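Local coordinates for Lmo1499 protein (Listeria monocytogenes, PDB 4IIW) that probably acts as an endolytic peptidoglycan transglycosylase that cleaves nascent glycan strands and so ends their elongation, at residues B[85-90]-B[94-99]; B[156-161]-B[199-204]; B[203-208]-B[220-225]. All coordinates share one frame; numbering follows the deposited sequence.

Interaction 1: B[85-90]-B[94-99]; sequences YELSPA and DQIVKK
Strand 85-87 packs here on helix 94-99 through Leu87, which meets Ile96 and Lys99, and through Tyr85. The contact is largely buried and mainly apolar, and no direct hydrogen bond crosses it. It lies in the N-terminal part of the chain, where a short loop joins strand 83-87 to helix 93-102. Strand and helix run almost antiparallel, at 173°, with their axes 10.0 Å apart. Leu87 splits its two methyls between two partners. Its CD1 touches CG2 of Ile96 at 4.2 Å, the two side chains crossing at about a right angle. Its CD2 lies 3.9 Å from CD of Lys99, and these two side chains slide past each other in opposite directions. Lys99 is extended as far as CD and CE, then bends at its last torsion (chi4 -73°). CE comes within 3.8 Å of Glu86 O. The ammonium group reaches a water, which bonds to Glu86 N at 3.0 Å and only weakly to Lys99 NZ at 3.3 Å. Tyr85 brings CE1 to 3.6 Å from Lys99 O, at an oblique approach to the ring. Its hydroxyl is bonded to Lys81 O. Asn76 of a second subunit packs on Ile96. Strand 83-87 pairs antiparallel with strand 39-43, and helices 49-58 and 65-75 come between them in the chain. This strand-helix-helix-strand order, here followed by helix 93-102, is consistent with the LysM-like subdomain of MltG proteins.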
# COMPACT_ATOMS: atom_id res chain seq x y z
N TYR B 85 -7.12 -14.39 22.68
CA TYR B 85 -7.22 -15.13 21.43
C TYR B 85 -6.07 -16.14 21.25
O TYR B 85 -4.97 -15.91 21.73
CB TYR B 85 -7.15 -14.14 20.26
CG TYR B 85 -8.28 -13.13 20.23
CD1 TYR B 85 -9.46 -13.38 19.52
CD2 TYR B 85 -8.17 -11.91 20.92
CE1 TYR B 85 -10.49 -12.46 19.50
CE2 TYR B 85 -9.22 -10.97 20.89
CZ TYR B 85 -10.37 -11.26 20.18
OH TYR B 85 -11.41 -10.38 20.16
N GLU B 86 -6.35 -17.27 20.58
CA GLU B 86 -5.29 -18.23 20.22
C GLU B 86 -5.02 -18.05 18.74
O GLU B 86 -5.83 -18.43 17.89
CB GLU B 86 -5.60 -19.69 20.55
CG GLU B 86 -5.25 -20.04 22.00
CD GLU B 86 -5.43 -21.52 22.33
OE1 GLU B 86 -5.56 -21.84 23.54
OE2 GLU B 86 -5.44 -22.37 21.40
N LEU B 87 -3.88 -17.46 18.46
CA LEU B 87 -3.45 -17.16 17.11
C LEU B 87 -2.20 -17.96 16.82
O LEU B 87 -1.51 -18.44 17.72
CB LEU B 87 -3.14 -15.66 16.98
CG LEU B 87 -4.25 -14.70 17.44
CD1 LEU B 87 -3.75 -13.28 17.44
CD2 LEU B 87 -5.50 -14.85 16.58
N SER B 88 -1.90 -18.10 15.54
CA SER B 88 -0.75 -18.83 15.08
C SER B 88 0.13 -17.91 14.24
O SER B 88 -0.38 -16.99 13.59
CB SER B 88 -1.23 -20.02 14.25
OG SER B 88 -0.15 -20.79 13.78
N PRO B 89 1.46 -18.11 14.26
CA PRO B 89 2.23 -17.26 13.37
C PRO B 89 1.96 -17.68 11.92
O PRO B 89 1.57 -18.82 11.67
CB PRO B 89 3.69 -17.51 13.77
CG PRO B 89 3.67 -18.60 14.80
CD PRO B 89 2.29 -19.17 14.85
N ALA B 90 2.13 -16.76 11.00
CA ALA B 90 1.88 -17.02 9.58
C ALA B 90 0.39 -17.18 9.28
O ALA B 90 0.01 -17.41 8.13
CB ALA B 90 2.66 -18.23 9.09
N ASP B 94 -6.20 -11.94 7.26
CA ASP B 94 -7.66 -11.91 7.21
C ASP B 94 -8.26 -12.73 8.33
O ASP B 94 -9.24 -12.31 8.94
CB ASP B 94 -8.19 -12.45 5.88
CG ASP B 94 -9.69 -12.30 5.76
OD1 ASP B 94 -10.20 -11.17 6.03
OD2 ASP B 94 -10.37 -13.30 5.39
N GLN B 95 -7.70 -13.90 8.60
CA GLN B 95 -8.21 -14.75 9.66
C GLN B 95 -8.01 -14.09 11.00
O GLN B 95 -8.90 -14.12 11.85
CB GLN B 95 -7.53 -16.11 9.70
CG GLN B 95 -7.73 -16.93 8.44
CD GLN B 95 -7.01 -18.26 8.52
OE1 GLN B 95 -6.17 -18.57 7.67
NE2 GLN B 95 -7.29 -19.03 9.59
N ILE B 96 -6.84 -13.47 11.20
CA ILE B 96 -6.57 -12.86 12.49
C ILE B 96 -7.64 -11.85 12.77
O ILE B 96 -8.36 -11.94 13.75
CB ILE B 96 -5.21 -12.16 12.55
CG1 ILE B 96 -4.08 -13.17 12.33
CG2 ILE B 96 -5.04 -11.53 13.90
CD1 ILE B 96 -2.69 -12.53 12.15
N VAL B 97 -7.77 -10.91 11.84
CA VAL B 97 -8.73 -9.82 11.94
C VAL B 97 -10.15 -10.32 12.08
O VAL B 97 -10.93 -9.80 12.87
CB VAL B 97 -8.55 -8.90 10.72
CG1 VAL B 97 -9.64 -7.84 10.64
CG2 VAL B 97 -7.16 -8.29 10.78
N LYS B 98 -10.47 -11.39 11.37
CA LYS B 98 -11.82 -11.95 11.39
C LYS B 98 -12.18 -12.52 12.79
O LYS B 98 -13.30 -12.36 13.25
CB LYS B 98 -11.95 -12.99 10.28
CG LYS B 98 -13.20 -12.80 9.40
CD LYS B 98 -12.97 -13.37 7.97
CE LYS B 98 -13.99 -12.84 6.95
NZ LYS B 98 -13.70 -13.30 5.55
N LYS B 99 -11.22 -13.16 13.46
CA LYS B 99 -11.42 -13.66 14.83
C LYS B 99 -11.70 -12.51 15.80
O LYS B 99 -12.59 -12.59 16.64
CB LYS B 99 -10.21 -14.44 15.35
CG LYS B 99 -10.17 -15.94 15.04
CD LYS B 99 -8.89 -16.58 15.64
CE LYS B 99 -8.94 -18.11 15.71
NZ LYS B 99 -9.85 -18.61 16.78
O HOH W 1 -9.26 -17.49 19.85

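Interaction 2: B[156-161]-B[199-204]; sequences PETVTN and KATDVN
Thr158 and Asp202 join a loop to the last turns of a helix. This is a long-range loop-to-helix junction within the YceG-like fold. The loop follows helix 145-154, and the helix is 190-204. The closely packed part centres on Thr158, whose side chain is divided between a polar and an apolar partner. Its methyl CG2 lies anti to its own backbone N and meets CG2 of Thr201 at 3.9 Å. OG1 sits on the other branch, beside the backbone N (chi1 -64°), and donates a hydrogen bond to Asp202 OD1. The modelled length of 2.4 Å is very short, and at this resolution the exact value is doubtful. Asp202 has CG anti to its backbone N (chi1 -176°), which carries the carboxylate out from the helix to the loop. The hydroxyl of Thr201 bonds to Tyr175 O, and its methyl faces that of Thr158. Arg209, outside both segments, ties the polar part together. Arg209 NH2 forms a salt bridge with Asp202 OD1 and a hydrogen bond with Thr158 OG1, while Arg209 NH1 bonds to Glu157 O. This positive charge would probably stabilise the carboxylate. The solvent side is looser. Glu157 is exposed there, and its carboxylate turns away from the helix. OE2 stays 7.0 Å from Asp202 OD1, so the two like charges do not meet. A water fills the bridging role on this side: it accepts from Glu157 N at 2.8 Å and donates to Asp202 OD1 at 2.9 Å.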
# COMPACT_ATOMS: atom_id res chain seq x y z
N PRO B 156 -30.41 -26.68 53.33
CA PRO B 156 -30.86 -26.06 54.58
C PRO B 156 -29.83 -26.00 55.71
O PRO B 156 -29.99 -25.17 56.61
CB PRO B 156 -32.07 -26.91 54.97
CG PRO B 156 -31.82 -28.24 54.36
CD PRO B 156 -30.96 -28.04 53.17
N GLU B 157 -28.82 -26.87 55.67
CA GLU B 157 -27.79 -26.86 56.72
C GLU B 157 -26.75 -25.77 56.43
O GLU B 157 -26.04 -25.33 57.34
CB GLU B 157 -27.01 -28.19 56.78
CG GLU B 157 -27.81 -29.48 56.71
CD GLU B 157 -28.86 -29.60 57.78
OE1 GLU B 157 -28.74 -28.92 58.83
OE2 GLU B 157 -29.81 -30.39 57.56
N THR B 158 -26.69 -25.33 55.17
CA THR B 158 -25.66 -24.40 54.71
C THR B 158 -26.15 -23.01 54.43
O THR B 158 -25.57 -22.06 54.92
CB THR B 158 -24.97 -24.96 53.45
OG1 THR B 158 -24.30 -26.18 53.78
CG2 THR B 158 -23.96 -24.00 52.89
N VAL B 159 -27.18 -22.87 53.59
CA VAL B 159 -27.75 -21.55 53.26
C VAL B 159 -29.04 -21.42 54.04
O VAL B 159 -30.00 -22.09 53.73
CB VAL B 159 -28.08 -21.41 51.74
CG1 VAL B 159 -28.52 -20.00 51.42
CG2 VAL B 159 -26.88 -21.78 50.87
N THR B 160 -29.07 -20.55 55.05
CA THR B 160 -30.26 -20.39 55.89
C THR B 160 -30.88 -19.01 55.73
O THR B 160 -30.41 -18.21 54.93
CB THR B 160 -29.86 -20.51 57.34
OG1 THR B 160 -29.09 -19.36 57.72
CG2 THR B 160 -29.06 -21.78 57.58
N ASN B 161 -31.93 -18.73 56.51
CA ASN B 161 -32.55 -17.41 56.50
C ASN B 161 -31.56 -16.27 56.77
O ASN B 161 -31.86 -15.11 56.48
CB ASN B 161 -33.72 -17.32 57.51
CG ASN B 161 -34.99 -17.99 56.99
OD1 ASN B 161 -35.03 -18.55 55.88
ND2 ASN B 161 -36.04 -17.94 57.79
N LYS B 199 -23.65 -26.33 46.17
CA LYS B 199 -23.53 -27.71 46.61
C LYS B 199 -22.10 -28.01 47.06
O LYS B 199 -21.89 -28.71 48.04
CB LYS B 199 -23.97 -28.68 45.50
CG LYS B 199 -23.49 -30.10 45.68
CD LYS B 199 -24.31 -31.09 44.91
CE LYS B 199 -24.47 -30.76 43.46
NZ LYS B 199 -25.35 -31.76 42.79
N ALA B 200 -21.12 -27.50 46.33
CA ALA B 200 -19.73 -27.73 46.72
C ALA B 200 -19.48 -27.14 48.12
O ALA B 200 -18.80 -27.76 48.94
CB ALA B 200 -18.77 -27.12 45.70
N THR B 201 -20.04 -25.97 48.39
CA THR B 201 -19.84 -25.35 49.70
C THR B 201 -20.41 -26.28 50.77
O THR B 201 -19.72 -26.60 51.72
CB THR B 201 -20.50 -23.95 49.80
OG1 THR B 201 -19.84 -23.02 48.93
CG2 THR B 201 -20.46 -23.44 51.27
N ASP B 202 -21.65 -26.71 50.57
CA ASP B 202 -22.34 -27.61 51.48
C ASP B 202 -21.53 -28.88 51.74
O ASP B 202 -21.38 -29.28 52.88
CB ASP B 202 -23.72 -27.98 50.91
CG ASP B 202 -24.56 -28.85 51.86
OD1 ASP B 202 -24.99 -28.34 52.92
OD2 ASP B 202 -24.82 -30.03 51.50
N VAL B 203 -20.99 -29.49 50.69
CA VAL B 203 -20.20 -30.70 50.83
C VAL B 203 -18.89 -30.47 51.54
O VAL B 203 -18.48 -31.27 52.38
CB VAL B 203 -19.80 -31.25 49.45
CG1 VAL B 203 -18.82 -32.42 49.61
CG2 VAL B 203 -21.04 -31.65 48.63
N ASN B 204 -18.24 -29.37 51.22
CA ASN B 204 -16.88 -29.12 51.69
C ASN B 204 -16.73 -28.50 53.05
O ASN B 204 -15.61 -28.41 53.54
CB ASN B 204 -16.11 -28.35 50.62
CG ASN B 204 -15.87 -29.20 49.36
OD1 ASN B 204 -15.34 -30.30 49.44
ND2 ASN B 204 -16.26 -28.69 48.20
O HOH W 2 -27.80 -28.54 53.68

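Interaction 3: B[203-208]-B[220-225]; sequences VNIAKY and HKFLTM
Phe222 points the outer end of its ring at one face of Tyr208. Its CZ lies over that face, 3.9 Å from Tyr208 CD2 and 4.1 Å from Tyr208 CG. The ring planes are inclined at 56° and the centroids are 5.5 Å apart, so the pair is oblique. The opposite face of Tyr208 is covered by Lys207, with CG over the ring centre. Ile205 approaches Phe222 differently: its CG2 comes to the ring edge, near the plane, 4.4 Å from CE2. Phe222 reaches both partners because its CG is anti to the backbone N (chi1 170°). This is apolar packing between helix 219-232 and the link from helix 190-204 to helix 209-215. Ile205 and Tyr208 belong to that link, and Phe222 projects from the helix. Helix 302-309 completes the core, with Met305 and Leu309 on Phe222 and Leu309 also on Tyr208. Leu223, next to Phe222 in sequence, packs on Met305 as well. The hydroxyl of Tyr208 is bonded to Asp302 OD1.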
# COMPACT_ATOMS: atom_id res chain seq x y z
N VAL B 203 -20.99 -29.49 50.69
CA VAL B 203 -20.20 -30.70 50.83
C VAL B 203 -18.89 -30.47 51.54
O VAL B 203 -18.48 -31.27 52.38
CB VAL B 203 -19.80 -31.25 49.45
CG1 VAL B 203 -18.82 -32.42 49.61
CG2 VAL B 203 -21.04 -31.65 48.63
N ASN B 204 -18.24 -29.37 51.22
CA ASN B 204 -16.88 -29.12 51.69
C ASN B 204 -16.73 -28.50 53.05
O ASN B 204 -15.61 -28.41 53.54
CB ASN B 204 -16.11 -28.35 50.62
CG ASN B 204 -15.87 -29.20 49.36
OD1 ASN B 204 -15.34 -30.30 49.44
ND2 ASN B 204 -16.26 -28.69 48.20
N ILE B 205 -17.82 -28.07 53.66
CA ILE B 205 -17.75 -27.56 55.01
C ILE B 205 -18.24 -28.62 55.99
O ILE B 205 -18.26 -28.39 57.21
CB ILE B 205 -18.55 -26.25 55.20
CG1 ILE B 205 -20.05 -26.49 55.05
CG2 ILE B 205 -18.05 -25.18 54.25
CD1 ILE B 205 -20.85 -25.25 55.30
N ALA B 206 -18.64 -29.78 55.46
CA ALA B 206 -19.13 -30.88 56.30
C ALA B 206 -18.15 -31.22 57.42
O ALA B 206 -18.55 -31.56 58.52
CB ALA B 206 -19.40 -32.12 55.44
N LYS B 207 -16.86 -31.12 57.12
CA LYS B 207 -15.82 -31.42 58.10
C LYS B 207 -15.74 -30.41 59.26
O LYS B 207 -15.21 -30.74 60.33
CB LYS B 207 -14.45 -31.54 57.41
CG LYS B 207 -14.04 -30.32 56.60
CD LYS B 207 -12.73 -30.54 55.89
CE LYS B 207 -12.45 -29.43 54.88
NZ LYS B 207 -11.17 -29.65 54.15
N TYR B 208 -16.26 -29.20 59.06
CA TYR B 208 -16.23 -28.19 60.11
C TYR B 208 -17.49 -28.18 60.97
O TYR B 208 -17.52 -27.47 61.99
CB TYR B 208 -16.06 -26.80 59.51
CG TYR B 208 -14.85 -26.64 58.63
CD1 TYR B 208 -13.57 -26.72 59.15
CD2 TYR B 208 -14.99 -26.38 57.27
CE1 TYR B 208 -12.46 -26.57 58.33
CE2 TYR B 208 -13.89 -26.22 56.45
CZ TYR B 208 -12.63 -26.32 56.99
OH TYR B 208 -11.53 -26.16 56.17
N HIS B 220 -23.11 -18.67 58.45
CA HIS B 220 -22.99 -17.32 57.91
C HIS B 220 -21.88 -16.50 58.56
O HIS B 220 -21.11 -15.84 57.86
CB HIS B 220 -24.33 -16.61 57.98
CG HIS B 220 -24.38 -15.34 57.17
ND1 HIS B 220 -24.33 -15.34 55.79
CD2 HIS B 220 -24.51 -14.05 57.55
CE1 HIS B 220 -24.42 -14.10 55.36
NE2 HIS B 220 -24.54 -13.30 56.40
N LYS B 221 -21.79 -16.51 59.89
CA LYS B 221 -20.69 -15.76 60.54
C LYS B 221 -19.35 -16.44 60.23
O LYS B 221 -18.35 -15.78 60.03
CB LYS B 221 -20.91 -15.57 62.06
CG LYS B 221 -22.04 -14.57 62.34
CD LYS B 221 -22.21 -14.24 63.80
CE LYS B 221 -23.26 -13.13 63.96
NZ LYS B 221 -23.60 -12.83 65.40
N PHE B 222 -19.38 -17.75 60.13
CA PHE B 222 -18.20 -18.52 59.76
C PHE B 222 -17.63 -18.08 58.43
O PHE B 222 -16.45 -17.79 58.32
CB PHE B 222 -18.57 -20.01 59.69
CG PHE B 222 -17.50 -20.89 59.10
CD1 PHE B 222 -16.22 -20.89 59.62
CD2 PHE B 222 -17.82 -21.79 58.09
CE1 PHE B 222 -15.24 -21.73 59.10
CE2 PHE B 222 -16.86 -22.63 57.57
CZ PHE B 222 -15.56 -22.61 58.08
N LEU B 223 -18.48 -18.02 57.42
CA LEU B 223 -18.02 -17.62 56.09
C LEU B 223 -17.68 -16.14 56.04
O LEU B 223 -16.86 -15.73 55.22
CB LEU B 223 -19.05 -17.98 55.02
CG LEU B 223 -19.28 -19.49 54.89
CD1 LEU B 223 -20.41 -19.78 53.92
CD2 LEU B 223 -18.00 -20.17 54.46
N THR B 224 -18.26 -15.34 56.93
CA THR B 224 -17.95 -13.92 56.96
C THR B 224 -16.50 -13.73 57.43
O THR B 224 -15.69 -13.05 56.75
CB THR B 224 -18.92 -13.17 57.85
OG1 THR B 224 -20.24 -13.29 57.30
CG2 THR B 224 -18.54 -11.70 57.93
N MSE B 225 -16.16 -14.34 58.58
CA MSE B 225 -14.77 -14.28 59.07
C MSE B 225 -13.81 -14.81 58.08
O MSE B 225 -12.77 -14.22 57.85
CB MSE B 225 -14.54 -15.10 60.34
CG MSE B 225 -14.31 -14.28 61.53
SE MSE B 225 -12.70 -13.18 61.44
CE MSE B 225 -13.10 -12.36 63.15

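How the interactions relate
Interactions 2 and 3 are neighbours, with centres 8 Å apart. They share Val203 and Asn204 at the end of helix 190-204. They also touch directly, Thr158 OG1 lying 3.9 Å from Ile205 CD1. The end of this helix and the bend after it are thus packed by the 156-161 loop and by helix 219-232. Interaction 1 is remote. Its centre is 44 Å from that of interaction 2 and 46 Å from that of interaction 3, on the other side of the chain's centre from interaction 3. None of the three lies at the predicted catalytic Glu232. Interaction 3 is linked to it through the chain, since Glu232 ends the helix that carries Phe222.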